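Local coordinates for protein RNA-dependent RNA Polymerase (Bombyx mori cytoplasmic polyhedrosis virus, PDB 6TZ0) that catalyses RNA-templated RNA synthesis, making the viral plus strands by fully conservative transcription and probably the complementary minus strands during genome replication, at residues A67-P72 with V171-H176; S936-G941 with Y971-K976. All coordinates share one frame; numbering follows the deposited sequence.

Interaction 1 (A67-P72 with V171-H176); sequences ATVTIP and VKLLFH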
# COMPACT_ATOMS: atom_id res chain seq x y z
N ALA A 67 -9.69 3.40 -44.62
CA ALA A 67 -9.54 4.54 -43.74
C ALA A 67 -8.61 5.57 -44.38
O ALA A 67 -7.95 5.30 -45.39
CB ALA A 67 -9.00 4.13 -42.36
N THR A 68 -8.58 6.76 -43.79
CA THR A 68 -7.88 7.91 -44.34
C THR A 68 -7.09 8.58 -43.23
O THR A 68 -7.63 8.83 -42.15
CB THR A 68 -8.87 8.90 -44.97
OG1 THR A 68 -9.60 8.25 -46.02
CG2 THR A 68 -8.15 10.11 -45.55
N VAL A 69 -5.82 8.87 -43.50
CA VAL A 69 -4.97 9.56 -42.53
C VAL A 69 -5.47 11.00 -42.38
O VAL A 69 -5.51 11.76 -43.35
CB VAL A 69 -3.50 9.53 -42.96
CG1 VAL A 69 -2.65 10.33 -42.00
CG2 VAL A 69 -3.00 8.10 -43.04
N THR A 70 -5.84 11.37 -41.16
CA THR A 70 -6.43 12.66 -40.86
C THR A 70 -5.79 13.22 -39.59
O THR A 70 -5.75 12.53 -38.56
CB THR A 70 -7.95 12.55 -40.67
OG1 THR A 70 -8.54 12.04 -41.87
CG2 THR A 70 -8.55 13.91 -40.36
N ILE A 71 -5.29 14.44 -39.66
CA ILE A 71 -4.68 15.12 -38.53
C ILE A 71 -5.39 16.47 -38.37
O ILE A 71 -5.43 17.24 -39.33
CB ILE A 71 -3.17 15.32 -38.69
CG1 ILE A 71 -2.48 13.96 -38.75
CG2 ILE A 71 -2.60 16.12 -37.55
CD1 ILE A 71 -1.04 14.03 -39.08
N PRO A 72 -5.94 16.78 -37.20
CA PRO A 72 -6.70 18.02 -37.04
C PRO A 72 -5.81 19.25 -36.98
O PRO A 72 -4.59 19.17 -36.80
CB PRO A 72 -7.44 17.81 -35.72
CG PRO A 72 -6.57 16.87 -34.96
CD PRO A 72 -5.96 15.96 -35.98
N VAL A 171 4.51 9.37 -38.45
CA VAL A 171 5.75 9.85 -37.84
C VAL A 171 6.27 11.08 -38.58
O VAL A 171 6.69 12.07 -37.95
CB VAL A 171 6.80 8.72 -37.79
CG1 VAL A 171 8.17 9.25 -37.43
CG2 VAL A 171 6.41 7.69 -36.75
N LYS A 172 6.19 11.08 -39.91
CA LYS A 172 6.69 12.21 -40.68
C LYS A 172 5.77 13.43 -40.56
O LYS A 172 6.25 14.56 -40.45
CB LYS A 172 6.87 11.82 -42.14
CG LYS A 172 7.58 12.88 -42.97
CD LYS A 172 7.67 12.49 -44.43
CE LYS A 172 8.71 11.42 -44.65
NZ LYS A 172 8.90 11.15 -46.11
N LEU A 173 4.45 13.23 -40.55
CA LEU A 173 3.55 14.36 -40.42
C LEU A 173 3.49 14.92 -39.01
O LEU A 173 3.07 16.06 -38.83
CB LEU A 173 2.15 13.98 -40.87
CG LEU A 173 1.87 13.79 -42.35
CD1 LEU A 173 0.46 13.27 -42.53
CD2 LEU A 173 2.06 15.10 -43.08
N LEU A 174 3.90 14.15 -38.00
CA LEU A 174 3.87 14.68 -36.64
C LEU A 174 5.21 15.18 -36.14
O LEU A 174 5.24 16.07 -35.28
CB LEU A 174 3.33 13.62 -35.66
CG LEU A 174 1.86 13.25 -35.76
CD1 LEU A 174 1.55 12.06 -34.87
CD2 LEU A 174 0.97 14.42 -35.39
N PHE A 175 6.33 14.66 -36.64
CA PHE A 175 7.61 14.93 -35.99
C PHE A 175 8.69 15.47 -36.91
O PHE A 175 9.81 15.70 -36.44
CB PHE A 175 8.13 13.66 -35.30
CG PHE A 175 7.15 13.04 -34.37
CD1 PHE A 175 6.86 13.62 -33.15
CD2 PHE A 175 6.52 11.85 -34.71
CE1 PHE A 175 5.95 13.04 -32.30
CE2 PHE A 175 5.61 11.27 -33.85
CZ PHE A 175 5.32 11.87 -32.65
N HIS A 176 8.42 15.67 -38.20
CA HIS A 176 9.43 16.21 -39.11
C HIS A 176 9.23 17.71 -39.19
O HIS A 176 8.42 18.22 -39.97
CB HIS A 176 9.36 15.55 -40.48
CG HIS A 176 10.44 15.99 -41.41
ND1 HIS A 176 11.76 15.65 -41.23
CD2 HIS A 176 10.40 16.71 -42.55
CE1 HIS A 176 12.49 16.16 -42.21
NE2 HIS A 176 11.68 16.81 -43.03
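The extended chain of 67-72, which runs out of strand 64-68, faces the last turn of helix 166-175 at Ile71 and Leu173, whose CA atoms are 8.5 Å apart. No hydrogen bond joins the two segments. The contact is apolar and is made by four side chains, Val69 and Ile71 on one side and Leu173 and Leu174 on the other.

Ile71 carries most of it. Its CG1 branch stands anti to its own carbonyl carbon (chi1 -63°), and a nearly straight chi2 of 173° extends CD1 toward the helix. That methyl lies against the flank of Leu173, with Ile71 CD1 3.7 Å from Leu173 CB. It also meets the near branch of the same leucine, at 3.8 Å from Leu173 CD1. The two side chains are inclined to each other, so the end of one rests on the base and one methyl of the other. Leu174 comes in beside them. Its CB does not point straight at 67-72, but Leu174 CD2 still ends 4.2 Å from Ile71 CD1. The isoleucine methyl therefore touches two successive leucines of the helix. Val69, two residues earlier, makes a looser methyl contact, Val69 CG1 to Leu173 CD1 at 4.3 Å. Thr70, between them, points away from the helix. Its backbone N is hydrogen-bonded to Asn232, as is the carbonyl of Thr68.

This is plain packing in the N-terminal part of the polymerase, away from the nucleotide- and metal-binding sites. Pro72 takes the N-cap position of the short helix 73-76, which lends Thr76 to Ile71 and Ile75 to Leu174. Leu235 of helix 224-237 also touches Ile71. Strand 64-68 pairs antiparallel with strand 54-58, and the exit from this hairpin is thus packed against helix 166-175.

Interaction 2 (S936-G941 with Y971-K976); sequences SLEQLG and YGLQEK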
# COMPACT_ATOMS: atom_id res chain seq x y z
N SER A 936 19.68 -2.74 20.60
CA SER A 936 18.47 -2.19 21.20
C SER A 936 17.21 -2.67 20.49
O SER A 936 16.17 -2.82 21.12
CB SER A 936 18.52 -0.67 21.18
OG SER A 936 18.48 -0.18 19.86
N LEU A 937 17.30 -2.94 19.18
CA LEU A 937 16.14 -3.42 18.45
C LEU A 937 15.80 -4.86 18.80
O LEU A 937 14.63 -5.24 18.80
CB LEU A 937 16.38 -3.27 16.95
CG LEU A 937 15.29 -3.71 15.98
CD1 LEU A 937 14.00 -2.98 16.27
CD2 LEU A 937 15.75 -3.42 14.58
N GLU A 938 16.81 -5.67 19.13
CA GLU A 938 16.57 -7.06 19.52
C GLU A 938 15.81 -7.22 20.83
O GLU A 938 15.35 -8.32 21.12
CB GLU A 938 17.88 -7.83 19.65
CG GLU A 938 18.58 -8.09 18.36
CD GLU A 938 19.86 -8.86 18.56
OE1 GLU A 938 20.23 -9.10 19.72
OE2 GLU A 938 20.50 -9.22 17.55
N GLN A 939 15.68 -6.16 21.63
CA GLN A 939 15.06 -6.27 22.94
C GLN A 939 13.57 -6.00 22.90
O GLN A 939 13.00 -5.62 23.93
CB GLN A 939 15.73 -5.30 23.91
CG GLN A 939 17.23 -5.44 23.98
CD GLN A 939 17.67 -6.87 24.14
OE1 GLN A 939 18.32 -7.42 23.26
NE2 GLN A 939 17.29 -7.49 25.24
N LEU A 940 12.91 -6.19 21.76
CA LEU A 940 11.52 -5.78 21.62
C LEU A 940 10.54 -6.93 21.44
O LEU A 940 9.34 -6.71 21.57
CB LEU A 940 11.36 -4.81 20.44
CG LEU A 940 12.07 -3.47 20.55
CD1 LEU A 940 11.74 -2.61 19.35
CD2 LEU A 940 11.74 -2.76 21.83
N GLY A 941 11.01 -8.13 21.15
CA GLY A 941 10.13 -9.29 21.11
C GLY A 941 10.90 -10.56 20.82
O GLY A 941 11.82 -10.53 20.00
N TYR A 971 23.32 -11.68 13.24
CA TYR A 971 23.70 -10.56 12.39
C TYR A 971 22.57 -10.33 11.38
O TYR A 971 21.46 -10.83 11.55
CB TYR A 971 25.04 -10.86 11.74
CG TYR A 971 26.19 -10.92 12.72
CD1 TYR A 971 26.15 -10.19 13.91
CD2 TYR A 971 27.27 -11.75 12.50
CE1 TYR A 971 27.19 -10.25 14.81
CE2 TYR A 971 28.31 -11.82 13.40
CZ TYR A 971 28.26 -11.08 14.55
OH TYR A 971 29.29 -11.14 15.46
N GLY A 972 22.82 -9.56 10.34
CA GLY A 972 21.83 -9.36 9.29
C GLY A 972 20.87 -8.23 9.57
O GLY A 972 20.63 -7.39 8.70
N LEU A 973 20.28 -8.22 10.76
CA LEU A 973 19.57 -7.04 11.22
C LEU A 973 20.55 -5.88 11.41
O LEU A 973 20.23 -4.73 11.08
CB LEU A 973 18.83 -7.37 12.51
CG LEU A 973 17.80 -6.39 13.07
CD1 LEU A 973 16.67 -6.20 12.08
CD2 LEU A 973 17.26 -6.91 14.38
N GLN A 974 21.76 -6.19 11.90
CA GLN A 974 22.89 -5.27 11.81
C GLN A 974 23.17 -4.87 10.37
O GLN A 974 23.42 -3.70 10.09
CB GLN A 974 24.16 -5.90 12.39
CG GLN A 974 24.13 -6.20 13.87
CD GLN A 974 25.45 -6.73 14.38
OE1 GLN A 974 26.41 -6.88 13.63
NE2 GLN A 974 25.49 -7.02 15.68
N GLU A 975 23.12 -5.84 9.45
CA GLU A 975 23.38 -5.54 8.04
C GLU A 975 22.28 -4.69 7.44
O GLU A 975 22.56 -3.79 6.64
CB GLU A 975 23.55 -6.82 7.23
CG GLU A 975 24.84 -7.58 7.48
CD GLU A 975 24.96 -8.78 6.56
OE1 GLU A 975 23.97 -9.10 5.88
OE2 GLU A 975 26.05 -9.38 6.50
N LYS A 976 21.03 -4.93 7.82
CA LYS A 976 19.92 -4.16 7.28
C LYS A 976 19.98 -2.71 7.76
O LYS A 976 19.79 -1.77 6.96
CB LYS A 976 18.60 -4.81 7.68
CG LYS A 976 17.37 -4.29 6.96
CD LYS A 976 16.12 -4.97 7.50
CE LYS A 976 16.06 -6.44 7.11
NZ LYS A 976 15.81 -6.63 5.66
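Leu937 and Leu973 meet with their side chains crossed at about a right angle. Each has CG anti to its own backbone N (chi1 180° and -169°), which turns both isobutyl groups toward each other. The tips meet with Leu937 CD2 3.8 Å from Leu973 CD2. The same Leu937 CD2 is 3.9 Å from Leu973 CD1, so one methyl sits against both branches of the fork opposite. Leu973 CD2 in turn reaches the branch point of its partner, at 4.1 Å from Leu937 CG.

Glu938 adds its aliphatic part alongside, with Glu938 CG 4.4 Å from Leu973 CD2. Its carboxylate is engaged by Arg950 of helix 945-958 in a salt bridge through OE2. Arg946 of that helix touches both Glu938 and Leu973, while Ile450 and Ala454 of helix 449-455 pack on Leu937.

Gly972 is the N-cap of helix 973-979, so Leu973 is placed in its first turn. Leu937 belongs to helix 927-937. The arrangement is a small buried leucine contact between helix 927-937 and the first turn of helix 973-979, within the helical C-terminal region of this reovirus-family polymerase.

Interaction 1 comes first along the chain and closes long before interaction 2 opens. Their centres are 61 Å apart, with nearest atoms about 44 Å apart, and they lie on opposite sides of the centre of the chain. They share no helix, strand or sheet. Interaction 1 joins the exit of a two-stranded hairpin to a helix in the N-terminal part, while interaction 2 joins two helices of the C-terminal part. Helix 449-455, in the central polymerase region, borders interaction 2. The separate chain of viral structural protein 4 also reaches the 936-941 segment. The two contacts are thus separate pieces of local packing in the N-terminal and C-terminal parts of the chain.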